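PDB 3IXL: arylmalonate decarboxylase from Bordetella bronchiseptica, which catalyses the enantioselective decarboxylation of 2-aryl-2-methylmalonates to 2-arylpropionates, releasing carbon dioxide. Local coordinates for residues T6-M11 / P32-G37; R26-L31 / G215-V220; D182-S187 / L204-V209. The protein carries 2 engineered substitutions. All blocks are in the same frame, centred on the assembly; numbering follows the deposited sequence.

Contact 1 (T6-M11 / P32-G37)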
loop_
_atom_site.group_PDB
_atom_site.type_symbol
_atom_site.label_atom_id
_atom_site.label_comp_id
_atom_site.label_asym_id
_atom_site.label_seq_id
_atom_site.Cartn_x
_atom_site.Cartn_y
_atom_site.Cartn_z
ATOM N N THR A 6 21.287 -13.155 -1.903
ATOM C CA THR A 6 20.088 -12.486 -1.315
ATOM C C THR A 6 19.297 -11.752 -2.403
ATOM O O THR A 6 19.848 -10.866 -3.068
ATOM C CB THR A 6 20.481 -11.474 -0.208
ATOM O OG1 THR A 6 21.540 -12.016 0.593
ATOM C CG2 THR A 6 19.283 -11.154 0.683
ATOM N N PRO A 7 18.014 -12.125 -2.594
ATOM C CA PRO A 7 17.166 -11.441 -3.570
ATOM C C PRO A 7 16.923 -9.973 -3.211
ATOM O O PRO A 7 16.568 -9.646 -2.073
ATOM C CB PRO A 7 15.852 -12.239 -3.533
ATOM C CG PRO A 7 15.857 -12.934 -2.225
ATOM C CD PRO A 7 17.296 -13.225 -1.923
ATOM N N THR A 8 17.144 -9.106 -4.186
ATOM C CA THR A 8 16.834 -7.691 -4.063
ATOM C C THR A 8 15.358 -7.497 -4.396
ATOM O O THR A 8 14.836 -8.122 -5.314
ATOM C CB THR A 8 17.713 -6.885 -5.019
ATOM O OG1 THR A 8 19.091 -7.090 -4.668
ATOM C CG2 THR A 8 17.413 -5.430 -4.926
ATOM N N ILE A 9 14.675 -6.663 -3.620
ATOM C CA ILE A 9 13.279 -6.343 -3.912
ATOM C C ILE A 9 13.213 -4.933 -4.479
ATOM O O ILE A 9 13.699 -3.990 -3.849
ATOM C CB ILE A 9 12.397 -6.493 -2.658
ATOM C CG1 ILE A 9 12.306 -7.978 -2.282
ATOM C CG2 ILE A 9 11.000 -5.892 -2.900
ATOM C CD1 ILE A 9 11.718 -8.249 -0.923
ATOM N N GLY A 10 12.643 -4.798 -5.672
ATOM C CA GLY A 10 12.562 -3.510 -6.341
ATOM C C GLY A 10 11.221 -2.835 -6.137
ATOM O O GLY A 10 10.174 -3.504 -6.175
ATOM N N MET A 11 11.251 -1.517 -5.949
ATOM C CA MET A 11 10.035 -0.738 -5.667
ATOM C C MET A 11 9.945 0.499 -6.535
ATOM O O MET A 11 10.889 1.279 -6.597
ATOM C CB MET A 11 9.995 -0.362 -4.188
ATOM C CG MET A 11 9.795 -1.591 -3.326
ATOM S SD MET A 11 9.668 -1.237 -1.573
ATOM C CE MET A 11 8.876 -2.762 -1.030
ATOM N N PRO A 32 17.460 -6.344 1.442
ATOM C CA PRO A 32 17.803 -5.240 0.540
ATOM C C PRO A 32 16.630 -4.806 -0.340
ATOM O O PRO A 32 15.977 -5.633 -0.996
ATOM C CB PRO A 32 18.917 -5.830 -0.321
ATOM C CG PRO A 32 18.581 -7.304 -0.392
ATOM C CD PRO A 32 17.890 -7.652 0.907
ATOM N N PHE A 33 16.379 -3.509 -0.350
ATOM C CA PHE A 33 15.367 -2.915 -1.215
ATOM C C PHE A 33 16.014 -1.869 -2.094
ATOM O O PHE A 33 16.890 -1.140 -1.634
ATOM C CB PHE A 33 14.266 -2.253 -0.379
ATOM C CG PHE A 33 13.506 -3.213 0.480
ATOM C CD1 PHE A 33 13.877 -3.417 1.811
ATOM C CD2 PHE A 33 12.422 -3.927 -0.023
ATOM C CE1 PHE A 33 13.191 -4.317 2.618
ATOM C CE2 PHE A 33 11.726 -4.832 0.784
ATOM C CZ PHE A 33 12.114 -5.034 2.098
ATOM N N ILE A 34 15.593 -1.800 -3.354
ATOM C CA ILE A 34 16.022 -0.744 -4.258
ATOM C C ILE A 34 14.787 -0.089 -4.832
ATOM O O ILE A 34 13.726 -0.725 -4.896
ATOM C CB ILE A 34 16.964 -1.257 -5.383
ATOM C CG1 ILE A 34 16.297 -2.363 -6.211
ATOM C CG2 ILE A 34 18.305 -1.709 -4.784
ATOM C CD1 ILE A 34 17.085 -2.773 -7.465
ATOM N N ALA A 35 14.903 1.175 -5.223
ATOM C CA ALA A 35 13.733 1.927 -5.642
ATOM C C ALA A 35 14.024 2.819 -6.820
ATOM O O ALA A 35 15.174 3.146 -7.104
ATOM C CB ALA A 35 13.145 2.728 -4.482
ATOM N N SER A 36 12.957 3.175 -7.512
ATOM C CA SER A 36 13.023 4.037 -8.671
ATOM C C SER A 36 11.795 4.941 -8.611
ATOM O O SER A 36 10.673 4.463 -8.384
ATOM C CB SER A 36 13.052 3.192 -9.943
ATOM O OG SER A 36 13.364 3.994 -11.074
ATOM N N GLY A 37 12.008 6.245 -8.784
ATOM C CA GLY A 37 10.969 7.248 -8.541
ATOM C C GLY A 37 10.244 7.790 -9.753
ATOM O O GLY A 37 10.867 8.137 -10.758
HETATM O O HOH W 1 15.040 -8.382 -0.394
#
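Strands 8-11 and 33-37 run parallel, their axes 4.6 Å apart at the closest and 21° from alignment, with Ile9, Gly10 and Met11 opposite Phe33, Ile34 and Ala35. They are the two strands of a beta-alpha-beta unit, and 33-37 forms the outer edge of a four-stranded parallel sheet. The hydrogen bonds alternate as such pairing requires: the N-H of Ile9 goes to Pro32 O and that of Met11 to Ile34 O, while Ile34 and Ser36 return theirs to the carbonyls of Ile9 and Met11.

The side chains sort onto two faces. Paired across the strands on one face, Phe33 and Ile9 lie side by side and point the same way; Phe33 CG sits beside its backbone N (chi1 -63°), and the ring's CD2 meets Ile9 CB at 3.7 Å, while Ile9 CD1 reaches along to CE2. Met11, extended beyond CG, crosses the same ring: its SD stands 5.1 Å from the Phe33 ring centroid, an oblique Met-aromatic contact, and its CE methyl is 3.9 Å from CD2 of Phe33. Helix 211-222 covers this face. On the other, Thr8 CG2 abuts Ile34 CG1 at 3.5 Å, the two side chains nearly perpendicular, and helix 55-64 lies against Ile34. Nearer the end of the pairing, the Ser36 hydroxyl bonds to His58 and Arg61.

At the Pro7 and Pro32 end, a water spans the gap, donating to Pro7 O at 2.6 Å and to Pro32 O at 3.0 Å, so that the Pro32 carbonyl, already bonded to Ile9 N, receives a second hydrogen.

Contact 2 (R26-L31 / G215-V220)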
loop_
_atom_site.group_PDB
_atom_site.type_symbol
_atom_site.label_atom_id
_atom_site.label_comp_id
_atom_site.label_asym_id
_atom_site.label_seq_id
_atom_site.Cartn_x
_atom_site.Cartn_y
_atom_site.Cartn_z
ATOM N N ARG A 26 12.642 -0.723 9.056
ATOM C CA ARG A 26 12.081 -1.101 10.342
ATOM C C ARG A 26 11.453 -2.494 10.294
ATOM O O ARG A 26 11.704 -3.332 11.155
ATOM C CB ARG A 26 11.069 -0.038 10.769
ATOM C CG ARG A 26 11.731 1.310 11.095
ATOM C CD ARG A 26 10.730 2.449 11.253
ATOM N NE ARG A 26 9.957 2.328 12.485
ATOM C CZ ARG A 26 8.889 3.068 12.784
ATOM N NH1 ARG A 26 8.439 3.983 11.928
ATOM N NH2 ARG A 26 8.262 2.878 13.938
ATOM N N LEU A 27 10.679 -2.759 9.251
ATOM C CA LEU A 27 10.013 -4.053 9.114
ATOM C C LEU A 27 10.972 -5.193 8.809
ATOM O O LEU A 27 10.890 -6.270 9.405
ATOM C CB LEU A 27 8.963 -3.995 8.003
ATOM C CG LEU A 27 7.737 -3.122 8.249
ATOM C CD1 LEU A 27 6.973 -2.940 6.947
ATOM C CD2 LEU A 27 6.862 -3.756 9.303
ATOM N N TYR A 28 11.858 -4.947 7.846
ATOM C CA TYR A 28 12.742 -5.967 7.303
ATOM C C TYR A 28 14.164 -5.422 7.233
ATOM O O TYR A 28 14.698 -5.235 6.139
ATOM C CB TYR A 28 12.263 -6.378 5.904
ATOM C CG TYR A 28 10.881 -7.005 5.868
ATOM C CD1 TYR A 28 9.777 -6.269 5.454
ATOM C CD2 TYR A 28 10.691 -8.345 6.220
ATOM C CE1 TYR A 28 8.507 -6.838 5.404
ATOM C CE2 TYR A 28 9.430 -8.930 6.177
ATOM C CZ TYR A 28 8.342 -8.173 5.756
ATOM O OH TYR A 28 7.076 -8.721 5.711
ATOM N N PRO A 29 14.793 -5.179 8.403
ATOM C CA PRO A 29 16.094 -4.511 8.422
ATOM C C PRO A 29 17.193 -5.277 7.703
ATOM O O PRO A 29 18.169 -4.662 7.269
ATOM C CB PRO A 29 16.437 -4.415 9.915
ATOM C CG PRO A 29 15.537 -5.358 10.595
ATOM C CD PRO A 29 14.305 -5.482 9.763
ATOM N N ASP A 30 17.034 -6.588 7.563
ATOM C CA ASP A 30 18.079 -7.396 6.925
ATOM C C ASP A 30 17.786 -7.781 5.474
ATOM O O ASP A 30 18.478 -8.616 4.893
ATOM C CB ASP A 30 18.427 -8.591 7.803
ATOM C CG ASP A 30 18.988 -8.166 9.165
ATOM O OD1 ASP A 30 19.517 -7.030 9.285
ATOM O OD2 ASP A 30 18.903 -8.970 10.110
ATOM N N LEU A 31 16.777 -7.145 4.879
ATOM C CA LEU A 31 16.479 -7.341 3.462
ATOM C C LEU A 31 16.879 -6.120 2.638
ATOM O O LEU A 31 16.690 -4.992 3.088
ATOM C CB LEU A 31 14.995 -7.645 3.251
ATOM C CG LEU A 31 14.438 -8.928 3.858
ATOM C CD1 LEU A 31 13.028 -9.133 3.324
ATOM C CD2 LEU A 31 15.295 -10.148 3.553
ATOM N N GLY A 215 2.457 -3.220 1.458
ATOM C CA GLY A 215 3.285 -3.276 0.247
ATOM C C GLY A 215 4.572 -4.049 0.487
ATOM O O GLY A 215 4.974 -4.880 -0.335
ATOM N N PHE A 216 5.224 -3.782 1.617
ATOM C CA PHE A 216 6.429 -4.526 1.979
ATOM C C PHE A 216 6.147 -5.998 2.214
ATOM O O PHE A 216 6.848 -6.852 1.698
ATOM C CB PHE A 216 7.109 -3.909 3.207
ATOM C CG PHE A 216 7.927 -2.699 2.880
ATOM C CD1 PHE A 216 7.375 -1.430 2.940
ATOM C CD2 PHE A 216 9.248 -2.842 2.459
ATOM C CE1 PHE A 216 8.124 -0.308 2.598
ATOM C CE2 PHE A 216 10.015 -1.731 2.115
ATOM C CZ PHE A 216 9.457 -0.466 2.178
ATOM N N TRP A 217 5.107 -6.277 2.992
ATOM C CA TRP A 217 4.726 -7.648 3.310
ATOM C C TRP A 217 4.483 -8.437 2.023
ATOM O O TRP A 217 4.931 -9.575 1.866
ATOM C CB TRP A 217 3.458 -7.603 4.173
ATOM C CG TRP A 217 2.827 -8.938 4.417
ATOM C CD1 TRP A 217 3.170 -9.844 5.376
ATOM C CD2 TRP A 217 1.720 -9.500 3.705
ATOM N NE1 TRP A 217 2.351 -10.952 5.293
ATOM C CE2 TRP A 217 1.454 -10.762 4.272
ATOM C CE3 TRP A 217 0.934 -9.059 2.633
ATOM C CZ2 TRP A 217 0.432 -11.594 3.796
ATOM C CZ3 TRP A 217 -0.079 -9.886 2.163
ATOM C CH2 TRP A 217 -0.319 -11.137 2.745
ATOM N N ASP A 218 3.777 -7.814 1.092
ATOM C CA ASP A 218 3.374 -8.453 -0.149
ATOM C C ASP A 218 4.554 -8.658 -1.095
ATOM O O ASP A 218 4.635 -9.689 -1.771
ATOM C CB ASP A 218 2.291 -7.587 -0.797
ATOM C CG ASP A 218 1.872 -8.076 -2.156
ATOM O OD1 ASP A 218 2.179 -7.376 -3.156
ATOM O OD2 ASP A 218 1.193 -9.128 -2.215
ATOM N N ALA A 219 5.468 -7.685 -1.145
ATOM C CA ALA A 219 6.674 -7.824 -1.959
ATOM C C ALA A 219 7.565 -8.940 -1.423
ATOM O O ALA A 219 8.116 -9.736 -2.190
ATOM C CB ALA A 219 7.437 -6.512 -1.997
ATOM N N VAL A 220 7.683 -9.013 -0.099
ATOM C CA VAL A 220 8.482 -10.063 0.534
ATOM C C VAL A 220 7.833 -11.426 0.313
ATOM O O VAL A 220 8.521 -12.428 0.077
ATOM C CB VAL A 220 8.715 -9.759 2.030
ATOM C CG1 VAL A 220 9.351 -10.932 2.740
ATOM C CG2 VAL A 220 9.582 -8.518 2.174
#
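Tyr28 carries its ring beside its own backbone N (chi1 -62°), and Val220 turns CG1 anti to its N (chi1 171°), leaving CG2 directed at that ring. The two side chains come from opposite directions, and CG2 of Val220 settles over the centre of one Tyr28 face, 3.8 Å from the ring centroid and only 10° off the normal: a well-formed CH-pi contact. The same methyl touches Leu31 CD1 at 3.7 Å. A type I turn from Tyr28 to Leu31, closed by a bond from Leu31 N to Tyr28 O, brings both residues onto one valine.

Around the ring the approach differs. Phe216 CB lies at its edge, near the plane, 3.9 Å from Tyr28 CE1, and it also meets CD1 of Leu27. Farther out, the Tyr28 hydroxyl OH comes within 3.5 Å of Trp217 CA. The helix contributes mainly Phe216 and Val220, one turn apart, and the contacts are apolar apart from the Tyr28 hydroxyl beside Trp217.

Helix 211-222 is flanked by more than the end of helix 23-27: strand 8-13 packs on Phe216, Ala219 and Val220, the Phe216 ring meets Phe33 edge-to-face, and helix 235-238 adjoins Leu27, Tyr28 and Trp217.

Contact 3 (D182-S187 / L204-V209)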
loop_
_atom_site.group_PDB
_atom_site.type_symbol
_atom_site.label_atom_id
_atom_site.label_comp_id
_atom_site.label_asym_id
_atom_site.label_seq_id
_atom_site.Cartn_x
_atom_site.Cartn_y
_atom_site.Cartn_z
ATOM N N ASP A 182 -15.133 -5.799 9.965
ATOM C CA ASP A 182 -14.157 -6.856 10.263
ATOM C C ASP A 182 -12.760 -6.302 10.506
ATOM O O ASP A 182 -11.944 -6.941 11.158
ATOM C CB ASP A 182 -14.057 -7.861 9.108
ATOM C CG ASP A 182 -15.353 -8.576 8.814
ATOM O OD1 ASP A 182 -16.108 -8.875 9.768
ATOM O OD2 ASP A 182 -15.598 -8.869 7.623
ATOM N N GLY A 183 -12.481 -5.129 9.948
ATOM C CA GLY A 183 -11.141 -4.560 10.018
ATOM C C GLY A 183 -11.103 -3.209 9.354
ATOM O O GLY A 183 -12.126 -2.683 8.922
ATOM N N ILE A 184 -9.900 -2.658 9.286
ATOM C CA ILE A 184 -9.696 -1.296 8.814
ATOM C C ILE A 184 -8.611 -1.288 7.744
ATOM O O ILE A 184 -7.561 -1.926 7.909
ATOM C CB ILE A 184 -9.280 -0.364 9.987
ATOM C CG1 ILE A 184 -10.369 -0.356 11.076
ATOM C CG2 ILE A 184 -8.995 1.064 9.495
ATOM C CD1 ILE A 184 -9.888 0.108 12.442
ATOM N N LEU A 185 -8.875 -0.572 6.655
ATOM C CA LEU A 185 -7.839 -0.266 5.677
ATOM C C LEU A 185 -7.379 1.169 5.901
ATOM O O LEU A 185 -8.166 2.104 5.790
ATOM C CB LEU A 185 -8.349 -0.443 4.243
ATOM C CG LEU A 185 -7.392 0.007 3.134
ATOM C CD1 LEU A 185 -6.103 -0.808 3.155
ATOM C CD2 LEU A 185 -8.082 -0.115 1.774
ATOM N N LEU A 186 -6.105 1.323 6.243
ATOM C CA LEU A 186 -5.469 2.621 6.377
ATOM C C LEU A 186 -4.700 2.858 5.077
ATOM O O LEU A 186 -3.636 2.271 4.835
ATOM C CB LEU A 186 -4.561 2.635 7.610
ATOM C CG LEU A 186 -3.729 3.877 7.943
ATOM C CD1 LEU A 186 -4.570 5.161 7.993
ATOM C CD2 LEU A 186 -3.057 3.630 9.290
ATOM N N SER A 187 -5.272 3.696 4.217
ATOM C CA SER A 187 -4.804 3.786 2.841
ATOM C C SER A 187 -4.003 5.046 2.555
ATOM O O SER A 187 -4.430 6.166 2.855
ATOM C CB SER A 187 -5.963 3.643 1.847
ATOM O OG SER A 187 -5.466 3.371 0.540
ATOM N N LEU A 204 -9.083 -1.563 19.443
ATOM C CA LEU A 204 -10.322 -1.970 18.798
ATOM C C LEU A 204 -10.537 -3.469 18.696
ATOM O O LEU A 204 -11.677 -3.917 18.556
ATOM C CB LEU A 204 -10.442 -1.328 17.413
ATOM C CG LEU A 204 -10.357 0.197 17.361
ATOM C CD1 LEU A 204 -10.497 0.694 15.936
ATOM C CD2 LEU A 204 -11.424 0.829 18.258
ATOM N N GLY A 205 -9.456 -4.244 18.730
ATOM C CA GLY A 205 -9.558 -5.698 18.625
ATOM C C GLY A 205 -9.900 -6.184 17.227
ATOM O O GLY A 205 -10.390 -7.305 17.049
ATOM N N VAL A 206 -9.665 -5.333 16.228
ATOM C CA VAL A 206 -9.791 -5.722 14.823
ATOM C C VAL A 206 -8.468 -5.426 14.119
ATOM O O VAL A 206 -7.701 -4.573 14.577
ATOM C CB VAL A 206 -10.968 -5.002 14.099
ATOM C CG1 VAL A 206 -12.315 -5.303 14.789
ATOM C CG2 VAL A 206 -10.736 -3.493 14.020
ATOM N N PRO A 207 -8.175 -6.162 13.033
ATOM C CA PRO A 207 -6.918 -5.932 12.322
ATOM C C PRO A 207 -6.935 -4.674 11.453
ATOM O O PRO A 207 -7.998 -4.249 10.986
ATOM C CB PRO A 207 -6.773 -7.185 11.451
ATOM C CG PRO A 207 -8.167 -7.630 11.209
ATOM C CD PRO A 207 -8.961 -7.255 12.434
ATOM N N VAL A 208 -5.750 -4.108 11.255
ATOM C CA VAL A 208 -5.529 -2.983 10.349
ATOM C C VAL A 208 -4.578 -3.405 9.238
ATOM O O VAL A 208 -3.509 -3.974 9.501
ATOM C CB VAL A 208 -4.892 -1.773 11.075
ATOM C CG1 VAL A 208 -4.626 -0.624 10.100
ATOM C CG2 VAL A 208 -5.787 -1.312 12.206
ATOM N N VAL A 209 -4.963 -3.108 8.005
ATOM C CA VAL A 209 -4.061 -3.262 6.864
ATOM C C VAL A 209 -3.704 -1.860 6.403
ATOM O O VAL A 209 -4.592 -1.069 6.091
ATOM C CB VAL A 209 -4.697 -4.087 5.723
ATOM C CG1 VAL A 209 -3.790 -4.108 4.484
ATOM C CG2 VAL A 209 -4.944 -5.520 6.185
#
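The flat groups here are the peptide units of two paired strands, with Ile184 and Val208 on one face of their sheet and Leu185 and Val209 on the other; strand 208-210 is the sheet's outer edge. Each peptide meets its partner differently. Ile184 N donates to Pro207 O at 3.0 Å, lying in that carbonyl's plane. Ile184 O in turn takes the N-H of Val209 almost head-on, whereas Leu186 N reaches Val209 O at 2.8 Å from a position tilted 20° out of the plane. These three bonds set a parallel register.

At the start of the pairing, Pro207 CD rests 3.3 Å from the carbonyl O of Asp182, and Gly183 CA comes equally near Pro207 O. OD2 of Asp182 accepts the backbone N-H groups of Arg118 and Arg119.

On the Ile184 face, the terminal methyl CD1 of Ile184 meets Leu204 CD1 at 3.6 Å and Val206 CG2 at 4.0 Å, crossing both side chains at about a right angle. Phe175 of helix 164-176 adjoins all three. On the other face Leu185, with CG anti to its backbone N (chi1 173°), brings CD1 to 3.3 Å from Val209 O.

Helix 196-204 links the two strands, and its Glu201 accepts the N-H of Val208. The result is a beta-alpha-beta unit of a parallel sheet, whose strand 183-187 runs straight into Ser188, an engineered residue, and Gly189, both of the pocket that binds 2-phenylacetic acid.

From the N terminus, strand 8-13 leads through helix 23-27 to strand 33-37, and contact 1 closes that short excursion. Contact 2 starts within it, at residues 26-31, and is completed only when the chain reaches helix 211-222, so contacts 1 and 2 cross. They also touch: Met11 CE lies 3.5 Å from Phe216 CE2. Contact 3 closes a second short loop, through helix 196-204, wholly within the long span of contact 2; strand 208-210 then passes directly into helix 211-222. Contacts 1 and 3 thus join edge strands to two separate four-stranded parallel sheets, their centres 27 Å apart, while contact 2 brings the late helix back against the first sheet's crossover.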